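Local structure of pyruvate formate-lyase 2 (2F3O) at residues A[145-153]-A[494-505]. The protein is a glycyl radical enzyme of undetermined function, related to pyruvate formate-lyase and glycerol dehydratase and probably a lyase acting through an organic radical. Residues are numbered along the deposited sequence; the frame is centred on the assembly and turned at random.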
loop_
_atom_site.group_PDB
_atom_site.type_symbol
_atom_site.label_atom_id
_atom_site.label_comp_id
_atom_site.label_asym_id
_atom_site.label_seq_id
_atom_site.Cartn_x
_atom_site.Cartn_y
_atom_site.Cartn_z
ATOM N N PHE A 145 -29.363 19.519 -12.531
ATOM C CA PHE A 145 -29.194 18.696 -11.328
ATOM C C PHE A 145 -29.213 19.551 -10.079
ATOM O O PHE A 145 -28.947 20.756 -10.142
ATOM C CB PHE A 145 -27.880 17.870 -11.373
ATOM C CG PHE A 145 -26.664 18.645 -11.851
ATOM C CD1 PHE A 145 -25.998 19.532 -11.011
ATOM C CD2 PHE A 145 -26.172 18.458 -13.126
ATOM C CE1 PHE A 145 -24.895 20.244 -11.451
ATOM C CE2 PHE A 145 -25.049 19.156 -13.567
ATOM C CZ PHE A 145 -24.418 20.041 -12.726
ATOM N N VAL A 146 -29.477 18.946 -8.933
ATOM C CA VAL A 146 -29.068 19.623 -7.695
ATOM C C VAL A 146 -28.039 18.807 -6.908
ATOM O O VAL A 146 -28.104 17.578 -6.863
ATOM C CB VAL A 146 -30.281 20.182 -6.848
ATOM C CG1 VAL A 146 -31.577 19.489 -7.204
ATOM C CG2 VAL A 146 -30.014 20.145 -5.353
ATOM N N LEU A 147 -27.056 19.511 -6.355
ATOM C CA LEU A 147 -25.978 18.933 -5.561
ATOM C C LEU A 147 -26.157 19.336 -4.102
ATOM O O LEU A 147 -25.993 20.501 -3.757
ATOM C CB LEU A 147 -24.652 19.506 -6.058
ATOM C CG LEU A 147 -23.747 18.814 -7.084
ATOM C CD1 LEU A 147 -24.475 17.825 -7.939
ATOM C CD2 LEU A 147 -23.043 19.874 -7.926
ATOM N N THR A 148 -26.474 18.385 -3.239
ATOM C CA THR A 148 -26.827 18.744 -1.879
ATOM C C THR A 148 -25.665 18.816 -0.925
ATOM O O THR A 148 -25.835 19.261 0.194
ATOM C CB THR A 148 -27.730 17.728 -1.251
ATOM O OG1 THR A 148 -26.940 16.591 -0.923
ATOM C CG2 THR A 148 -28.821 17.340 -2.207
ATOM N N GLU A 149 -24.480 18.382 -1.334
ATOM C CA GLU A 149 -23.346 18.347 -0.390
ATOM C C GLU A 149 -22.762 19.713 -0.083
ATOM O O GLU A 149 -21.823 19.812 0.686
ATOM C CB GLU A 149 -22.259 17.398 -0.868
ATOM C CG GLU A 149 -22.684 15.953 -0.845
ATOM C CD GLU A 149 -21.747 15.065 -1.625
ATOM O OE1 GLU A 149 -21.554 13.898 -1.227
ATOM O OE2 GLU A 149 -21.197 15.530 -2.639
ATOM N N ILE A 150 -23.346 20.751 -0.680
ATOM C CA ILE A 150 -23.090 22.154 -0.354
ATOM C C ILE A 150 -23.489 22.364 1.099
ATOM O O ILE A 150 -22.874 23.150 1.838
ATOM C CB ILE A 150 -23.993 23.077 -1.215
ATOM C CG1 ILE A 150 -23.753 22.841 -2.689
ATOM C CG2 ILE A 150 -23.700 24.537 -0.965
ATOM C CD1 ILE A 150 -22.651 23.713 -3.241
ATOM N N ALA A 151 -24.514 21.621 1.500
ATOM C CA ALA A 151 -25.147 21.798 2.789
ATOM C C ALA A 151 -24.496 20.954 3.867
ATOM O O ALA A 151 -24.796 21.126 5.053
ATOM C CB ALA A 151 -26.617 21.466 2.681
ATOM N N GLY A 152 -23.613 20.047 3.453
ATOM C CA GLY A 152 -23.024 19.068 4.371
ATOM C C GLY A 152 -23.360 17.658 3.914
ATOM O O GLY A 152 -23.950 17.485 2.839
ATOM N N ILE A 153 -22.999 16.644 4.703
ATOM C CA ILE A 153 -23.230 15.264 4.266
ATOM C C ILE A 153 -24.400 14.559 4.938
ATOM O O ILE A 153 -25.377 14.260 4.263
ATOM C CB ILE A 153 -21.976 14.377 4.357
ATOM C CG1 ILE A 153 -20.776 15.094 3.742
ATOM C CG2 ILE A 153 -22.229 13.020 3.679
ATOM C CD1 ILE A 153 -20.911 15.322 2.280
ATOM N N VAL A 494 -22.007 15.570 -12.506
ATOM C CA VAL A 494 -22.283 15.523 -11.074
ATOM C C VAL A 494 -21.261 14.706 -10.312
ATOM O O VAL A 494 -20.996 15.019 -9.156
ATOM C CB VAL A 494 -23.772 15.201 -10.663
ATOM C CG1 VAL A 494 -24.686 15.441 -11.781
ATOM C CG2 VAL A 494 -23.940 13.808 -10.161
ATOM N N VAL A 495 -20.633 13.719 -10.949
ATOM C CA VAL A 495 -19.604 13.009 -10.218
ATOM C C VAL A 495 -18.396 13.890 -9.989
ATOM O O VAL A 495 -17.856 13.872 -8.900
ATOM C CB VAL A 495 -19.234 11.610 -10.755
ATOM C CG1 VAL A 495 -20.487 10.782 -11.016
ATOM C CG2 VAL A 495 -18.343 11.688 -11.961
ATOM N N ARG A 496 -18.026 14.715 -10.964
ATOM C CA ARG A 496 -16.975 15.694 -10.734
ATOM C C ARG A 496 -17.373 16.664 -9.625
ATOM O O ARG A 496 -16.583 16.937 -8.723
ATOM C CB ARG A 496 -16.625 16.464 -12.008
ATOM C CG ARG A 496 -15.545 17.502 -11.762
ATOM C CD ARG A 496 -14.845 17.961 -13.036
ATOM N NE ARG A 496 -15.311 19.277 -13.454
ATOM C CZ ARG A 496 -16.175 19.462 -14.443
ATOM N NH1 ARG A 496 -16.567 20.683 -14.742
ATOM N NH2 ARG A 496 -16.653 18.420 -15.121
ATOM N N GLY A 497 -18.610 17.149 -9.675
ATOM C CA GLY A 497 -19.072 18.133 -8.719
ATOM C C GLY A 497 -19.134 17.598 -7.301
ATOM O O GLY A 497 -18.676 18.253 -6.369
ATOM N N SER A 498 -19.657 16.391 -7.137
ATOM C CA SER A 498 -19.863 15.851 -5.821
ATOM C C SER A 498 -18.539 15.508 -5.180
ATOM O O SER A 498 -18.390 15.606 -3.971
ATOM C CB SER A 498 -20.731 14.610 -5.902
ATOM O OG SER A 498 -20.692 13.867 -4.700
ATOM N N ASN A 499 -17.576 15.113 -6.001
ATOM C CA ASN A 499 -16.253 14.785 -5.518
ATOM C C ASN A 499 -15.509 16.002 -5.029
ATOM O O ASN A 499 -14.858 15.961 -3.979
ATOM C CB ASN A 499 -15.469 14.044 -6.580
ATOM C CG ASN A 499 -15.849 12.582 -6.645
ATOM O OD1 ASN A 499 -16.404 12.050 -5.686
ATOM N ND2 ASN A 499 -15.563 11.923 -7.759
ATOM N N VAL A 500 -15.645 17.104 -5.751
ATOM C CA VAL A 500 -15.054 18.345 -5.291
ATOM C C VAL A 500 -15.682 18.727 -3.961
ATOM O O VAL A 500 -14.982 19.025 -3.008
ATOM C CB VAL A 500 -15.195 19.486 -6.321
ATOM C CG1 VAL A 500 -14.739 20.807 -5.732
ATOM C CG2 VAL A 500 -14.381 19.180 -7.558
ATOM N N LEU A 501 -17.000 18.627 -3.876
ATOM C CA LEU A 501 -17.715 18.921 -2.641
ATOM C C LEU A 501 -17.331 17.996 -1.484
ATOM O O LEU A 501 -17.354 18.429 -0.330
ATOM C CB LEU A 501 -19.222 18.842 -2.885
ATOM C CG LEU A 501 -20.030 20.117 -3.143
ATOM C CD1 LEU A 501 -19.143 21.300 -3.215
ATOM C CD2 LEU A 501 -20.899 20.017 -4.402
ATOM N N SER A 502 -16.990 16.737 -1.785
ATOM C CA SER A 502 -16.668 15.764 -0.737
ATOM C C SER A 502 -15.293 16.030 -0.153
ATOM O O SER A 502 -15.043 15.845 1.037
ATOM C CB SER A 502 -16.760 14.332 -1.247
ATOM O OG SER A 502 -17.865 13.679 -0.636
ATOM N N TYR A 503 -14.406 16.479 -1.020
ATOM C CA TYR A 503 -13.124 16.971 -0.612
ATOM C C TYR A 503 -13.336 18.249 0.213
ATOM O O TYR A 503 -12.694 18.443 1.253
ATOM C CB TYR A 503 -12.325 17.208 -1.871
ATOM C CG TYR A 503 -11.004 17.906 -1.718
ATOM C CD1 TYR A 503 -10.073 17.516 -0.753
ATOM C CD2 TYR A 503 -10.652 18.923 -2.598
ATOM C CE1 TYR A 503 -8.854 18.155 -0.653
ATOM C CE2 TYR A 503 -9.444 19.561 -2.506
ATOM C CZ TYR A 503 -8.542 19.184 -1.542
ATOM O OH TYR A 503 -7.331 19.855 -1.486
ATOM N N ALA A 504 -14.276 19.085 -0.221
ATOM C CA ALA A 504 -14.579 20.346 0.455
ATOM C C ALA A 504 -15.108 20.136 1.861
ATOM O O ALA A 504 -14.722 20.873 2.780
ATOM C CB ALA A 504 -15.556 21.173 -0.353
ATOM N N ASN A 505 -15.980 19.138 2.024
ATOM C CA ASN A 505 -16.484 18.775 3.332
ATOM C C ASN A 505 -15.346 18.305 4.220
ATOM O O ASN A 505 -15.170 18.805 5.319
ATOM C CB ASN A 505 -17.535 17.689 3.223
ATOM C CG ASN A 505 -18.948 18.250 3.078
ATOM O OD1 ASN A 505 -19.688 18.350 4.074
ATOM N ND2 ASN A 505 -19.340 18.602 1.837
#
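Strand 145-147 and helix segment 494-505 run nearly parallel, 13° apart with axes 9.7 Å apart at closest approach, and the turn after the strand keeps to the helix until Gly152 faces Asn505. Along the strand the meeting is apolar. Val494 lays its CG1 over one face of the Phe145 ring, a CH-pi contact 4.0 Å from the ring centroid. Leu147 reaches in between Val494 and Leu501, its CD1 3.8 Å from Val494 CB and its CD2 turned to the backbone of Gly497. Glu149 then turns the contact polar: with CG anti to its carbonyl carbon (chi1 -68°) and the chain extended beyond, its carboxylate lies alongside Leu501 CB. Ser498 OG donates to Glu149 OE2 on the syn side at 2.7 Å, while OE1 is bonded to Ser438 OG of the neighbouring strand 435-445. Asn505 ND2 bridges the two backbones, giving one N-H to Glu149 O (3.0 Å) and the other to Leu501 O at 2.9 Å, 174° at the hydrogen; both acceptors lie in its amide plane, which fixes the amide's rotation. Ile153 packs its CG1 and CD1 against this amide. A leucine in place of Asn505 would probably leave Glu149 O without its side-chain donor and remove the link from this turn to Leu501 O. Thus strand 145-147 packs on helix 477-508 through hydrocarbon, and the turn after it is tied there by buried hydrogen bonds; with two serine hydroxyls bonded to it, the buried Glu149 carboxylate is likely to be stabilised without an opposing charge from this helix segment.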